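Side-chain contacts in structural protein (unclassified Rudivirus, PDB 6WQ0), which self-assembles into a helical, filamentous nucleocapsid, wrapping around the viral DNA and maintaining it in the A-form: residues P7-F10 with S11-Y14; Q58-A61 with V62-Y66; K104-V108 with S109-A113. One frame throughout, in Å; residues are numbered along the deposited sequence.

Contact 1: P7-F10 with S11-Y14. With nucleotides of chain A; nucleotides of chain B.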
loop_
_atom_site.group_PDB
_atom_site.type_symbol
_atom_site.label_atom_id
_atom_site.label_comp_id
_atom_site.label_asym_id
_atom_site.label_seq_id
_atom_site.Cartn_x
_atom_site.Cartn_y
_atom_site.Cartn_z
ATOM N N PRO C 7 48.528 -11.894 61.648
ATOM C CA PRO C 7 47.996 -10.703 62.324
ATOM C C PRO C 7 47.494 -9.670 61.328
ATOM O O PRO C 7 48.158 -9.368 60.336
ATOM C CB PRO C 7 49.195 -10.184 63.127
ATOM C CG PRO C 7 50.374 -10.777 62.488
ATOM C CD PRO C 7 49.962 -12.084 61.910
ATOM N N ARG C 8 46.313 -9.127 61.603
ATOM C CA ARG C 8 45.690 -8.110 60.769
ATOM C C ARG C 8 45.643 -6.795 61.533
ATOM O O ARG C 8 45.217 -6.761 62.691
ATOM C CB ARG C 8 44.281 -8.530 60.351
ATOM C CG ARG C 8 44.199 -9.902 59.708
ATOM C CD ARG C 8 44.587 -9.858 58.249
ATOM N NE ARG C 8 43.829 -10.818 57.456
ATOM C CZ ARG C 8 44.361 -11.867 56.845
ATOM N NH1 ARG C 8 45.660 -12.090 56.925
ATOM N NH2 ARG C 8 43.599 -12.685 56.149
ATOM N N SER C 9 46.082 -5.720 60.886
ATOM C CA SER C 9 46.109 -4.399 61.487
ATOM C C SER C 9 44.791 -3.680 61.214
ATOM O O SER C 9 43.892 -4.216 60.569
ATOM C CB SER C 9 47.301 -3.609 60.955
ATOM O OG SER C 9 47.315 -3.608 59.543
ATOM N N PHE C 10 44.663 -2.445 61.707
ATOM C CA PHE C 10 43.415 -1.719 61.508
ATOM C C PHE C 10 43.140 -1.464 60.034
ATOM O O PHE C 10 41.980 -1.473 59.613
ATOM C CB PHE C 10 43.415 -0.393 62.274
ATOM C CG PHE C 10 42.273 0.509 61.900
ATOM C CD1 PHE C 10 40.981 0.210 62.288
ATOM C CD2 PHE C 10 42.481 1.626 61.116
ATOM C CE1 PHE C 10 39.929 1.017 61.923
ATOM C CE2 PHE C 10 41.428 2.430 60.751
ATOM C CZ PHE C 10 40.156 2.126 61.156
ATOM N N SER C 11 44.181 -1.236 59.237
ATOM C CA SER C 11 43.981 -0.984 57.816
ATOM C C SER C 11 43.425 -2.207 57.107
ATOM O O SER C 11 42.491 -2.095 56.310
ATOM C CB SER C 11 45.294 -0.555 57.176
ATOM O OG SER C 11 45.741 0.660 57.733
ATOM N N GLN C 12 43.980 -3.387 57.389
ATOM C CA GLN C 12 43.507 -4.604 56.742
ATOM C C GLN C 12 42.117 -4.985 57.228
ATOM O O GLN C 12 41.258 -5.375 56.426
ATOM C CB GLN C 12 44.490 -5.743 56.997
ATOM C CG GLN C 12 45.914 -5.416 56.645
ATOM C CD GLN C 12 46.883 -6.478 57.105
ATOM O OE1 GLN C 12 47.448 -6.391 58.188
ATOM N NE2 GLN C 12 47.089 -7.486 56.276
ATOM N N ARG C 13 41.885 -4.886 58.539
ATOM C CA ARG C 13 40.558 -5.145 59.086
ATOM C C ARG C 13 39.522 -4.225 58.465
ATOM O O ARG C 13 38.449 -4.671 58.049
ATOM C CB ARG C 13 40.567 -4.970 60.601
ATOM C CG ARG C 13 41.328 -6.017 61.354
ATOM C CD ARG C 13 40.960 -5.981 62.812
ATOM N NE ARG C 13 42.089 -6.332 63.661
ATOM C CZ ARG C 13 42.008 -6.502 64.972
ATOM N NH1 ARG C 13 40.845 -6.362 65.587
ATOM N NH2 ARG C 13 43.084 -6.821 65.667
ATOM N N TYR C 14 39.823 -2.927 58.404
ATOM C CA TYR C 14 38.876 -1.970 57.855
ATOM C C TYR C 14 38.665 -2.192 56.366
ATOM O O TYR C 14 37.538 -2.095 55.880
ATOM C CB TYR C 14 39.348 -0.541 58.128
ATOM C CG TYR C 14 38.451 0.503 57.506
ATOM C CD1 TYR C 14 37.185 0.748 58.011
ATOM C CD2 TYR C 14 38.860 1.229 56.406
ATOM C CE1 TYR C 14 36.360 1.685 57.440
ATOM C CE2 TYR C 14 38.042 2.162 55.828
ATOM C CZ TYR C 14 36.793 2.388 56.348
ATOM O OH TYR C 14 35.977 3.331 55.772
ATOM P P DT A 152 40.074 -9.630 59.047
ATOM O OP1 DT A 152 41.109 -9.222 58.086
ATOM O OP2 DT A 152 39.645 -11.032 59.077
ATOM O "O5'" DT A 152 40.475 -9.244 60.554
ATOM C "C5'" DT A 152 40.711 -10.287 61.527
ATOM C "C4'" DT A 152 40.702 -9.761 62.961
ATOM O "O4'" DT A 152 39.365 -9.803 63.482
ATOM C "C3'" DT A 152 41.526 -10.587 63.934
ATOM O "O3'" DT A 152 42.820 -10.036 64.051
ATOM C "C2'" DT A 152 40.770 -10.492 65.265
ATOM C "C1'" DT A 152 39.396 -9.954 64.886
ATOM N N1 DT A 152 38.248 -10.836 65.296
ATOM C C2 DT A 152 37.919 -10.975 66.629
ATOM O O2 DT A 152 38.525 -10.438 67.534
ATOM N N3 DT A 152 36.856 -11.788 66.865
ATOM C C4 DT A 152 36.096 -12.456 65.942
ATOM O O4 DT A 152 35.155 -13.167 66.263
ATOM C C5 DT A 152 36.485 -12.264 64.571
ATOM C C7 DT A 152 35.728 -12.939 63.472
ATOM C C6 DT A 152 37.526 -11.472 64.319
ATOM P P DA A 153 44.049 -10.937 64.539
ATOM O OP1 DA A 153 45.249 -10.089 64.503
ATOM O OP2 DA A 153 44.014 -12.189 63.772
ATOM O "O5'" DA A 153 43.718 -11.282 66.059
ATOM C "C5'" DA A 153 44.169 -10.442 67.100
ATOM C "C4'" DA A 153 44.189 -11.186 68.420
ATOM O "O4'" DA A 153 42.839 -11.556 68.787
ATOM C "C3'" DA A 153 44.996 -12.480 68.424
ATOM O "O3'" DA A 153 45.695 -12.608 69.650
ATOM C "C2'" DA A 153 43.923 -13.552 68.284
ATOM C "C1'" DA A 153 42.782 -12.936 69.063
ATOM N N9 DA A 153 41.466 -13.430 68.665
ATOM C C8 DA A 153 40.923 -13.412 67.416
ATOM N N7 DA A 153 39.717 -13.912 67.355
ATOM C C5 DA A 153 39.448 -14.284 68.655
ATOM C C6 DA A 153 38.327 -14.877 69.257
ATOM N N6 DA A 153 37.226 -15.218 68.588
ATOM N N1 DA A 153 38.381 -15.114 70.577
ATOM C C2 DA A 153 39.487 -14.776 71.242
ATOM N N3 DA A 153 40.600 -14.216 70.786
ATOM C C4 DA A 153 40.515 -13.995 69.474
ATOM P P DT B 141 47.156 -15.351 54.734
ATOM O OP1 DT B 141 47.174 -13.987 55.271
ATOM O OP2 DT B 141 46.545 -16.435 55.516
ATOM O "O5'" DT B 141 46.427 -15.278 53.321
ATOM C "C5'" DT B 141 46.689 -14.204 52.442
ATOM C "C4'" DT B 141 45.848 -14.313 51.182
ATOM O "O4'" DT B 141 46.158 -15.537 50.478
ATOM C "C3'" DT B 141 44.364 -14.426 51.398
ATOM O "O3'" DT B 141 43.798 -13.175 51.722
ATOM C "C2'" DT B 141 43.931 -14.911 50.025
ATOM C "C1'" DT B 141 45.020 -15.935 49.723
ATOM N N1 DT B 141 44.636 -17.319 50.111
ATOM C C2 DT B 141 43.804 -18.046 49.293
ATOM O O2 DT B 141 43.361 -17.627 48.247
ATOM N N3 DT B 141 43.496 -19.283 49.753
ATOM C C4 DT B 141 43.919 -19.861 50.920
ATOM O O4 DT B 141 43.591 -20.994 51.238
ATOM C C5 DT B 141 44.787 -19.049 51.731
ATOM C C7 DT B 141 45.314 -19.573 53.029
ATOM C C6 DT B 141 45.096 -17.833 51.295
#
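Gln12 reaches back along the chain to Ser9, and its OE1 is gripped by two donors. Ser9 N approaches at 3.1 Å from above the carbonyl plane, whereas Ser9 OG, also 3.1 Å from OE1, lies in that plane on a lone pair. With chi1 at 52°, OG sits between its own backbone N and carbonyl carbon, a rotation that brings it into line with Gln12 OE1. Ser9 is the N-cap of helix 10-24, and Gln12, three residues on, takes up its N-H as the returning bond of a capping box does; OG makes no capping bond to the helix, so no full box forms. Gln12 NE2 is held by Asn44 of a neighbouring subunit.

The close-packed side faces DNA. Arg8 N donates to OP1 of DA153 of chain A at 3.2 Å, and Arg8 NE donates to OP1 of DT152 of chain A, likewise at 3.2 Å, at the guanidinium edge; NH2 adds a salt bridge to a further phosphate. Arg13 lays one guanidinium face against O3' of DT152, while its NE makes a weak bond of 3.3 Å to Arg8 O.

Between the Phe10 and Tyr14 rings packing is looser: they run side by side but slid apart, centroids 5.8 Å from each other. Tyr14 CB sits over one Phe10 face, offset toward the rim. Another subunit packs here through Pro50 and Gln42. Ser11 is exposed.

Contact 2: Q58-A61 with V62-Y66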
loop_
_atom_site.group_PDB
_atom_site.type_symbol
_atom_site.label_atom_id
_atom_site.label_comp_id
_atom_site.label_asym_id
_atom_site.label_seq_id
_atom_site.Cartn_x
_atom_site.Cartn_y
_atom_site.Cartn_z
ATOM N N GLN C 58 10.299 -16.365 85.034
ATOM C CA GLN C 58 10.565 -16.860 86.382
ATOM C C GLN C 58 11.359 -15.856 87.212
ATOM O O GLN C 58 11.065 -15.649 88.395
ATOM C CB GLN C 58 11.308 -18.186 86.309
ATOM C CG GLN C 58 10.477 -19.318 85.784
ATOM C CD GLN C 58 11.089 -20.653 86.088
ATOM O OE1 GLN C 58 12.270 -20.876 85.835
ATOM N NE2 GLN C 58 10.296 -21.553 86.649
ATOM N N VAL C 59 12.379 -15.233 86.620
ATOM C CA VAL C 59 13.170 -14.261 87.362
ATOM C C VAL C 59 12.334 -13.037 87.697
ATOM O O VAL C 59 12.502 -12.445 88.764
ATOM C CB VAL C 59 14.445 -13.890 86.579
ATOM C CG1 VAL C 59 15.176 -12.752 87.259
ATOM C CG2 VAL C 59 15.358 -15.091 86.460
ATOM N N SER C 60 11.424 -12.632 86.809
ATOM C CA SER C 60 10.515 -11.538 87.134
ATOM C C SER C 60 9.662 -11.881 88.350
ATOM O O SER C 60 9.528 -11.078 89.284
ATOM C CB SER C 60 9.640 -11.222 85.924
ATOM O OG SER C 60 8.810 -10.100 86.159
ATOM N N ALA C 61 9.081 -13.085 88.355
ATOM C CA ALA C 61 8.304 -13.531 89.508
ATOM C C ALA C 61 9.135 -13.508 90.785
ATOM O O ALA C 61 8.635 -13.154 91.856
ATOM C CB ALA C 61 7.753 -14.930 89.252
ATOM N N VAL C 62 10.409 -13.889 90.691
ATOM C CA VAL C 62 11.267 -13.892 91.876
ATOM C C VAL C 62 11.565 -12.468 92.331
ATOM O O VAL C 62 11.576 -12.172 93.530
ATOM C CB VAL C 62 12.562 -14.678 91.601
ATOM C CG1 VAL C 62 13.560 -14.465 92.718
ATOM C CG2 VAL C 62 12.262 -16.149 91.444
ATOM N N LEU C 63 11.805 -11.565 91.380
ATOM C CA LEU C 63 12.205 -10.202 91.715
ATOM C C LEU C 63 11.066 -9.428 92.359
ATOM O O LEU C 63 11.303 -8.583 93.225
ATOM C CB LEU C 63 12.693 -9.473 90.464
ATOM C CG LEU C 63 14.042 -9.851 89.855
ATOM C CD1 LEU C 63 14.324 -9.002 88.630
ATOM C CD2 LEU C 63 15.145 -9.712 90.874
ATOM N N THR C 64 9.823 -9.690 91.943
ATOM C CA THR C 64 8.695 -8.991 92.554
ATOM C C THR C 64 8.493 -9.399 94.011
ATOM O O THR C 64 7.916 -8.634 94.789
ATOM C CB THR C 64 7.423 -9.234 91.741
ATOM O OG1 THR C 64 7.703 -9.028 90.355
ATOM C CG2 THR C 64 6.327 -8.273 92.150
ATOM N N GLN C 65 8.959 -10.586 94.403
ATOM C CA GLN C 65 8.912 -11.002 95.799
ATOM C C GLN C 65 9.984 -10.346 96.654
ATOM O O GLN C 65 9.961 -10.513 97.875
ATOM C CB GLN C 65 9.064 -12.515 95.913
ATOM C CG GLN C 65 7.969 -13.314 95.247
ATOM C CD GLN C 65 8.282 -14.795 95.216
ATOM O OE1 GLN C 65 9.321 -15.228 95.710
ATOM N NE2 GLN C 65 7.386 -15.577 94.629
ATOM N N TYR C 66 10.921 -9.624 96.053
ATOM C CA TYR C 66 11.993 -8.987 96.795
ATOM C C TYR C 66 11.948 -7.469 96.740
ATOM O O TYR C 66 12.785 -6.822 97.379
ATOM C CB TYR C 66 13.358 -9.476 96.284
ATOM C CG TYR C 66 13.791 -10.798 96.882
ATOM C CD1 TYR C 66 13.235 -11.990 96.452
ATOM C CD2 TYR C 66 14.751 -10.849 97.877
ATOM C CE1 TYR C 66 13.622 -13.195 96.998
ATOM C CE2 TYR C 66 15.146 -12.048 98.425
ATOM C CZ TYR C 66 14.579 -13.218 97.982
ATOM O OH TYR C 66 14.971 -14.417 98.531
#
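Val59 lies alongside Leu63, one helical turn further on, its CG1 branch 4.1 Å from Leu63 CG. The two side chains point the same way. CG1 of Val59 stands anti to the backbone N (chi1 173°), which directs this methyl toward the leucine, and CD1 of Leu63 meets the same branch. Both residues are buried in their own subunit, and with Val62 they form an apolar strip along the seam between helix 50-64 and helix 115-126, where Val59 rests on Val121, Val62 on Ile124 and Leu63 on Ile117, while helix 71-89 adjoins the Val59-Leu63 pair. Val62 also brings its CG2 beside Gln58 O.

Beneath the side chains runs the regular i to i+4 bonding of an alpha-helix, with Leu63 N reaching Val59 O at 2.8 Å and Thr64 N reaching Ser60 O at 3.0 Å. Thr64 departs from the apolar pattern. Its OG1, set beside its own backbone N (chi1 -47°), is hydrogen-bonded to Ile90 O of a neighbouring subunit and lies 2.9 Å from Ser60 O. Arg73 adds weak bonds to both Ser60 O and Thr64 OG1.

The chemistry is thus divided round the helix: valine and leucine branches bury one flank inside the subunit, and a buried threonine hydroxyl bonded to a carbonyl of a neighbouring subunit couples the last turn to the assembly.

Contact 3: K104-V108 with S109-A113. With nucleotides of chain A.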
loop_
_atom_site.group_PDB
_atom_site.type_symbol
_atom_site.label_atom_id
_atom_site.label_comp_id
_atom_site.label_asym_id
_atom_site.label_seq_id
_atom_site.Cartn_x
_atom_site.Cartn_y
_atom_site.Cartn_z
ATOM N N LYS C 104 28.774 -14.888 89.796
ATOM C CA LYS C 104 28.412 -14.188 91.021
ATOM C C LYS C 104 29.512 -13.227 91.442
ATOM O O LYS C 104 29.233 -12.081 91.810
ATOM C CB LYS C 104 28.106 -15.181 92.138
ATOM C CG LYS C 104 26.908 -16.054 91.864
ATOM C CD LYS C 104 26.488 -16.837 93.086
ATOM C CE LYS C 104 26.136 -15.910 94.223
ATOM N NZ LYS C 104 25.663 -16.674 95.404
ATOM N N ALA C 105 30.771 -13.673 91.398
ATOM C CA ALA C 105 31.880 -12.768 91.694
ATOM C C ALA C 105 31.845 -11.548 90.784
ATOM O O ALA C 105 31.956 -10.407 91.246
ATOM C CB ALA C 105 33.209 -13.503 91.553
ATOM N N TYR C 106 31.677 -11.781 89.480
ATOM C CA TYR C 106 31.593 -10.700 88.503
ATOM C C TYR C 106 30.541 -9.674 88.895
ATOM O O TYR C 106 30.833 -8.478 88.997
ATOM C CB TYR C 106 31.278 -11.300 87.132
ATOM C CG TYR C 106 31.095 -10.323 85.993
ATOM C CD1 TYR C 106 31.799 -9.133 85.944
ATOM C CD2 TYR C 106 30.238 -10.618 84.948
ATOM C CE1 TYR C 106 31.634 -8.257 84.898
ATOM C CE2 TYR C 106 30.068 -9.750 83.898
ATOM C CZ TYR C 106 30.766 -8.572 83.877
ATOM O OH TYR C 106 30.593 -7.707 82.828
ATOM N N TYR C 107 29.303 -10.122 89.110
ATOM C CA TYR C 107 28.208 -9.184 89.333
ATOM C C TYR C 107 28.327 -8.477 90.676
ATOM O O TYR C 107 28.160 -7.254 90.741
ATOM C CB TYR C 107 26.864 -9.901 89.211
ATOM C CG TYR C 107 26.255 -9.753 87.839
ATOM C CD1 TYR C 107 25.184 -8.908 87.622
ATOM C CD2 TYR C 107 26.776 -10.439 86.757
ATOM C CE1 TYR C 107 24.645 -8.759 86.373
ATOM C CE2 TYR C 107 26.240 -10.299 85.506
ATOM C CZ TYR C 107 25.174 -9.459 85.320
ATOM O OH TYR C 107 24.636 -9.313 84.069
ATOM N N VAL C 108 28.643 -9.206 91.745
ATOM C CA VAL C 108 28.779 -8.574 93.052
ATOM C C VAL C 108 29.908 -7.553 93.056
ATOM O O VAL C 108 29.799 -6.502 93.695
ATOM C CB VAL C 108 28.981 -9.636 94.146
ATOM C CG1 VAL C 108 29.063 -8.980 95.501
ATOM C CG2 VAL C 108 27.838 -10.613 94.141
ATOM N N SER C 109 31.008 -7.823 92.347
ATOM C CA SER C 109 32.143 -6.914 92.451
ATOM C C SER C 109 32.023 -5.736 91.495
ATOM O O SER C 109 32.429 -4.621 91.837
ATOM C CB SER C 109 33.447 -7.667 92.204
ATOM O OG SER C 109 33.769 -8.495 93.304
ATOM N N ALA C 110 31.469 -5.944 90.305
ATOM C CA ALA C 110 31.445 -4.864 89.332
ATOM C C ALA C 110 30.169 -4.039 89.396
ATOM O O ALA C 110 30.224 -2.817 89.228
ATOM C CB ALA C 110 31.628 -5.423 87.921
ATOM N N TYR C 111 29.019 -4.666 89.640
ATOM C CA TYR C 111 27.739 -3.996 89.455
ATOM C C TYR C 111 26.962 -3.817 90.750
ATOM O O TYR C 111 25.800 -3.405 90.707
ATOM C CB TYR C 111 26.903 -4.761 88.428
ATOM C CG TYR C 111 27.591 -4.867 87.090
ATOM C CD1 TYR C 111 28.103 -3.742 86.467
ATOM C CD2 TYR C 111 27.751 -6.090 86.460
ATOM C CE1 TYR C 111 28.736 -3.825 85.256
ATOM C CE2 TYR C 111 28.386 -6.183 85.244
ATOM C CZ TYR C 111 28.878 -5.044 84.648
ATOM O OH TYR C 111 29.517 -5.120 83.436
ATOM N N GLY C 112 27.571 -4.102 91.896
ATOM C CA GLY C 112 26.917 -3.864 93.169
ATOM C C GLY C 112 25.657 -4.668 93.384
ATOM O O GLY C 112 24.729 -4.187 94.041
ATOM N N ALA C 113 25.596 -5.879 92.847
ATOM C CA ALA C 113 24.433 -6.727 93.019
ATOM C C ALA C 113 24.383 -7.295 94.433
ATOM O O ALA C 113 25.388 -7.362 95.142
ATOM C CB ALA C 113 24.443 -7.860 91.997
ATOM P P DA A 143 27.827 -0.920 80.301
ATOM O OP1 DA A 143 29.184 -0.918 80.864
ATOM O OP2 DA A 143 27.606 -0.569 78.888
ATOM O "O5'" DA A 143 27.186 -2.360 80.535
ATOM C "C5'" DA A 143 27.787 -3.270 81.422
ATOM C "C4'" DA A 143 26.770 -4.266 81.932
ATOM O "O4'" DA A 143 25.500 -3.612 82.080
ATOM C "C3'" DA A 143 26.467 -5.422 81.008
ATOM O "O3'" DA A 143 27.436 -6.431 81.141
ATOM C "C2'" DA A 143 25.131 -5.876 81.554
ATOM C "C1'" DA A 143 24.465 -4.545 81.848
ATOM N N9 DA A 143 23.631 -4.072 80.755
ATOM C C8 DA A 143 23.985 -3.236 79.740
ATOM N N7 DA A 143 23.017 -2.996 78.894
ATOM C C5 DA A 143 21.957 -3.722 79.397
ATOM C C6 DA A 143 20.634 -3.895 78.965
ATOM N N6 DA A 143 20.131 -3.311 77.875
ATOM N N1 DA A 143 19.837 -4.695 79.699
ATOM C C2 DA A 143 20.339 -5.280 80.786
ATOM N N3 DA A 143 21.561 -5.194 81.289
ATOM C C4 DA A 143 22.325 -4.390 80.541
ATOM P P DT A 144 27.744 -7.414 79.915
ATOM O OP1 DT A 144 28.861 -8.272 80.333
ATOM O OP2 DT A 144 27.840 -6.601 78.692
ATOM O "O5'" DT A 144 26.422 -8.298 79.771
ATOM C "C5'" DT A 144 26.097 -9.269 80.750
ATOM C "C4'" DT A 144 24.686 -9.791 80.553
ATOM O "O4'" DT A 144 23.739 -8.700 80.527
ATOM C "C3'" DT A 144 24.414 -10.467 79.240
ATOM O "O3'" DT A 144 24.992 -11.742 79.190
ATOM C "C2'" DT A 144 22.898 -10.535 79.300
ATOM C "C1'" DT A 144 22.573 -9.143 79.838
ATOM N N1 DT A 144 22.229 -8.194 78.754
ATOM C C2 DT A 144 20.962 -8.216 78.235
ATOM O O2 DT A 144 20.091 -8.963 78.630
ATOM N N3 DT A 144 20.738 -7.327 77.234
ATOM C C4 DT A 144 21.635 -6.441 76.701
ATOM O O4 DT A 144 21.339 -5.682 75.798
ATOM C C5 DT A 144 22.947 -6.467 77.281
ATOM C C7 DT A 144 24.008 -5.544 76.773
ATOM C C6 DT A 144 23.182 -7.337 78.264
#
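Tyr111 turns its ring edge toward the faces of two other tyrosines, Tyr107 and Tyr106, while the methyl of Ala110 sits over the centre of one of its own faces. Against Tyr107 the arrangement is T-shaped, planes at 69°, with CD2 of Tyr111 lying 4.0 Å from Tyr107 CD1 toward the rim of that face. Against Tyr106 it is an offset edge-to-face pair, where Tyr111 CE2 comes 3.6 Å from Tyr106 CZ. Tyr106 CG is anti to the backbone N (chi1 178°), and its ring reaches forward along the helix until the two hydroxyl oxygens, Tyr106 OH and Tyr111 OH, share a hydrogen bond of 2.9 Å in which either may donate.

This aromatic cluster sets the end of helix 94-111 beside the DNA. Tyr106 OH is also 3.1 Å from OP1 of DT144 of chain A, Tyr111 OH lies 3.2 Å from C5' of DA143, and Tyr107 OH borders the DT144 sugar. The Tyr106 ring also stacks on Tyr106 of a neighbouring subunit, and Lys82 of that subunit makes a weak bond to Tyr106 OH of this chain.

Neutral tyrosine hydroxyls therefore line the DNA backbone here, consistent with DNA held partly by desolvation rather than by charge alone.

Overall arrangement
Contacts 1, 2 and 3 follow one another along an all-helical chain, at the start of helix 10-24, the end of helix 50-64 and the end of helix 94-111. Contacts 1 and 2 lie on opposite sides of the chain's centre, their own centres about 46 Å apart; the centre of contact 3 lies about 35 Å and about 19 Å from those of contacts 1 and 2, and none touches another. Helices 71-89 and 115-126 border both contacts 2 and 3, tying these into one helical bundle, while contact 1 sits far out on the N-terminal arm. Contacts 1 and 3 meet the same neighbouring subunit and touch DNA directly, and Ser60 of contact 2 packs on a phosphate.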